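Local coordinates for GTP-binding protein REM 1 (Homo sapiens, PDB 2NZJ), which binds guanine nucleotides as a small GTPase of the Ras family and probably hydrolyses GTP in cell signalling, at residues Y5-L10 with G78-I83. Numbering follows the deposited sequence.
Sequences YRVVLL and GSAYVI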
ATOM      1  N   TYR A   5       6.819   7.612   9.692  1.00 21.70           N
ATOM      2  CA  TYR A   5       6.946   6.231   9.257  1.00 21.58           C
ATOM      3  C   TYR A   5       7.177   6.121   7.739  1.00 21.43           C
ATOM      4  O   TYR A   5       6.634   6.890   6.960  1.00 20.88           O
ATOM      5  CB  TYR A   5       5.676   5.472   9.607  1.00 21.85           C
ATOM      6  CG  TYR A   5       5.291   5.482  11.061  1.00 21.51           C
ATOM      7  CD1 TYR A   5       4.098   6.074  11.476  1.00 22.07           C
ATOM      8  CD2 TYR A   5       6.087   4.853  12.021  1.00 22.11           C
ATOM      9  CE1 TYR A   5       3.712   6.057  12.822  1.00 23.03           C
ATOM     10  CE2 TYR A   5       5.728   4.834  13.369  1.00 22.06           C
ATOM     11  CZ  TYR A   5       4.529   5.432  13.765  1.00 23.29           C
ATOM     12  OH  TYR A   5       4.146   5.418  15.097  1.00 22.95           O
ATOM     13  N   ARG A   6       7.969   5.130   7.346  1.00 21.41           N
ATOM     14  CA  ARG A   6       8.261   4.847   5.942  1.00 21.47           C
ATOM     15  C   ARG A   6       7.313   3.740   5.485  1.00 21.22           C
ATOM     16  O   ARG A   6       7.295   2.641   6.055  1.00 21.15           O
ATOM     17  CB  ARG A   6       9.736   4.424   5.782  1.00 21.70           C
ATOM     18  CG  ARG A   6      10.196   4.096   4.379  1.00 21.66           C
ATOM     19  CD  ARG A   6      11.671   3.663   4.382  1.00 22.88           C
ATOM     20  NE  ARG A   6      12.141   3.245   3.046  1.00 24.60           N
ATOM     21  CZ  ARG A   6      12.689   4.041   2.114  1.00 26.08           C
ATOM     22  NH1 ARG A   6      12.845   5.340   2.316  1.00 25.98           N
ATOM     23  NH2 ARG A   6      13.062   3.541   0.930  1.00 25.93           N
ATOM     24  N   VAL A   7       6.497   4.057   4.490  1.00 21.24           N
ATOM     25  CA  VAL A   7       5.512   3.139   3.947  1.00 21.28           C
ATOM     26  C   VAL A   7       5.916   2.790   2.531  1.00 21.34           C
ATOM     27  O   VAL A   7       6.050   3.671   1.680  1.00 21.55           O
ATOM     28  CB  VAL A   7       4.100   3.773   3.868  1.00 21.70           C
ATOM     29  CG1 VAL A   7       3.101   2.782   3.220  1.00 19.97           C
ATOM     30  CG2 VAL A   7       3.627   4.208   5.251  1.00 20.86           C
ATOM     31  N   VAL A   8       6.084   1.506   2.260  1.00 21.16           N
ATOM     32  CA  VAL A   8       6.590   1.089   0.966  1.00 21.10           C
ATOM     33  C   VAL A   8       5.460   0.477   0.115  1.00 21.30           C
ATOM     34  O   VAL A   8       4.771  -0.429   0.591  1.00 21.01           O
ATOM     35  CB  VAL A   8       7.797   0.136   1.144  1.00 20.94           C
ATOM     36  CG1 VAL A   8       8.540  -0.014  -0.131  1.00 20.40           C
ATOM     37  CG2 VAL A   8       8.748   0.675   2.205  1.00 20.95           C
ATOM     38  N   LEU A   9       5.268   1.001  -1.117  1.00 21.53           N
ATOM     39  CA  LEU A   9       4.256   0.472  -2.090  1.00 21.67           C
ATOM     40  C   LEU A   9       4.846  -0.611  -2.999  1.00 21.60           C
ATOM     41  O   LEU A   9       5.768  -0.351  -3.754  1.00 22.14           O
ATOM     42  CB  LEU A   9       3.679   1.571  -2.999  1.00 21.53           C
ATOM     43  CG  LEU A   9       2.680   2.576  -2.426  1.00 22.34           C
ATOM     44  CD1 LEU A   9       2.414   3.698  -3.421  1.00 22.67           C
ATOM     45  CD2 LEU A   9       1.382   1.893  -2.037  1.00 22.95           C
ATOM     46  N   LEU A  10       4.285  -1.813  -2.946  1.00 21.77           N
ATOM     47  CA  LEU A  10       4.713  -2.917  -3.789  1.00 21.69           C
ATOM     48  C   LEU A  10       3.572  -3.384  -4.708  1.00 22.01           C
ATOM     49  O   LEU A  10       2.397  -3.190  -4.405  1.00 22.19           O
ATOM     50  CB  LEU A  10       5.143  -4.110  -2.936  1.00 21.52           C
ATOM     51  CG  LEU A  10       6.279  -3.937  -1.941  1.00 21.53           C
ATOM     52  CD1 LEU A  10       6.316  -5.142  -1.009  1.00 20.88           C
ATOM     53  CD2 LEU A  10       7.622  -3.719  -2.640  1.00 20.10           C
ATOM     54  N   GLY A  78      11.055  -0.901   5.701  1.00 16.64           N
ATOM     55  CA  GLY A  78       9.737  -0.311   5.771  1.00 16.21           C
ATOM     56  C   GLY A  78       9.117  -0.413   7.158  1.00 15.70           C
ATOM     57  O   GLY A  78       9.277  -1.422   7.853  1.00 15.76           O
ATOM     58  N   SER A  79       8.416   0.645   7.565  1.00 14.81           N
ATOM     59  CA  SER A  79       7.589   0.607   8.770  1.00 13.90           C
ATOM     60  C   SER A  79       6.292  -0.125   8.484  1.00 13.01           C
ATOM     61  O   SER A  79       5.715  -0.733   9.372  1.00 12.72           O
ATOM     62  CB  SER A  79       7.276   2.023   9.251  1.00 13.88           C
ATOM     63  OG  SER A  79       8.454   2.800   9.333  1.00 14.65           O
ATOM     64  N   ALA A  80       5.843  -0.040   7.239  1.00 12.51           N
ATOM     65  CA  ALA A  80       4.638  -0.723   6.754  1.00 12.21           C
ATOM     66  C   ALA A  80       4.769  -0.977   5.258  1.00 12.07           C
ATOM     67  O   ALA A  80       5.472  -0.242   4.556  1.00 12.38           O
ATOM     68  CB  ALA A  80       3.398   0.122   7.033  1.00 11.98           C
ATOM     69  N   TYR A  81       4.094  -2.010   4.771  1.00 11.67           N
ATOM     70  CA  TYR A  81       4.094  -2.323   3.348  1.00 11.28           C
ATOM     71  C   TYR A  81       2.672  -2.392   2.821  1.00 11.03           C
ATOM     72  O   TYR A  81       1.816  -3.033   3.441  1.00 11.20           O
ATOM     73  CB  TYR A  81       4.808  -3.649   3.118  1.00 11.58           C
ATOM     74  CG  TYR A  81       6.283  -3.549   3.365  1.00 11.67           C
ATOM     75  CD1 TYR A  81       6.835  -3.868   4.600  1.00 10.81           C
ATOM     76  CD2 TYR A  81       7.132  -3.112   2.358  1.00 11.62           C
ATOM     77  CE1 TYR A  81       8.192  -3.761   4.810  1.00 10.79           C
ATOM     78  CE2 TYR A  81       8.465  -2.993   2.562  1.00 11.32           C
ATOM     79  CZ  TYR A  81       8.998  -3.321   3.771  1.00 11.23           C
ATOM     80  OH  TYR A  81      10.347  -3.191   3.912  1.00 12.20           O
ATOM     81  N   VAL A  82       2.437  -1.716   1.693  1.00 10.45           N
ATOM     82  CA  VAL A  82       1.163  -1.778   0.968  1.00  9.98           C
ATOM     83  C   VAL A  82       1.372  -2.538  -0.346  1.00 10.12           C
ATOM     84  O   VAL A  82       1.984  -2.027  -1.273  1.00 10.06           O
ATOM     85  CB  VAL A  82       0.584  -0.380   0.701  1.00  9.56           C
ATOM     86  CG1 VAL A  82      -0.706  -0.450  -0.074  1.00  7.18           C
ATOM     87  CG2 VAL A  82       0.357   0.298   1.995  1.00  9.39           C
ATOM     88  N   ILE A  83       0.874  -3.771  -0.394  1.00 10.37           N
ATOM     89  CA  ILE A  83       0.943  -4.615  -1.584  1.00 10.24           C
ATOM     90  C   ILE A  83      -0.323  -4.407  -2.395  1.00 10.32           C
ATOM     91  O   ILE A  83      -1.395  -4.823  -1.977  1.00 10.55           O
ATOM     92  CB  ILE A  83       1.008  -6.121  -1.223  1.00 10.22           C
ATOM     93  CG1 ILE A  83       2.304  -6.464  -0.495  1.00 10.67           C
ATOM     94  CG2 ILE A  83       0.875  -6.987  -2.464  1.00  9.35           C
ATOM     95  CD1 ILE A  83       2.270  -7.814   0.245  1.00  9.63           C
TER
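The side chain of Val8 lies alongside the ring of Tyr81, the two pointing the same way from one face of the sheet, and its CB comes 3.5 Å from Tyr81 CE2. The approach is oblique, with Val8 CB equally near CD2 and CE2 of Tyr81, and Val8 CG2 touches both Tyr81 CE2 and Gly78 CA. Further along, Leu10 CD1 crosses to Tyr81 CD2 at 4.0 Å; Leu103 of helix 90-105 covers both residues. The Tyr81 hydroxyl is hydrogen-bonded to the Cys74 carbonyl, although its position is less certain. On the other face, Leu9 CG stands beside its own backbone N, and CD2 lies alongside Val82 CB at 3.6 Å, while Val7 CG1 meets Val82 CG2. Helix 156-171 packs on this face through Val163 at Val7 and Leu167 at Ala80.

The strands run parallel, their axes 22° apart and 4.7 Å at closest approach, and sit centrally in the mixed sheet of the Ras-like P-loop fold, order 2-3-1-4-5-6; strand 5-10 leads toward the probable P-loop, whose backbone amides appear to contact GDP. Backbone bonds alternate as parallel pairing requires: Val8 N to Ala80 O, Val82 N to Val8 O and Leu10 N to Val82 O, all three nearly straight, up to 170° at Leu10 N.

Where residues 78-79 enter strand 80-83, Arg6 O accepts two amides, Ser79 N at 2.7 Å in the carbonyl plane and Ala80 N at a longer 3.3 Å. Ser79 OG, anti to its carbonyl carbon (chi1 -50°), takes the Arg6 N-H at 3.1 Å and lies near the plane of the Tyr5 ring at its edge. Replacing Ser79 with alanine would probably leave Arg6 N without this acceptor, although the two amide bonds to Arg6 O need no side chain.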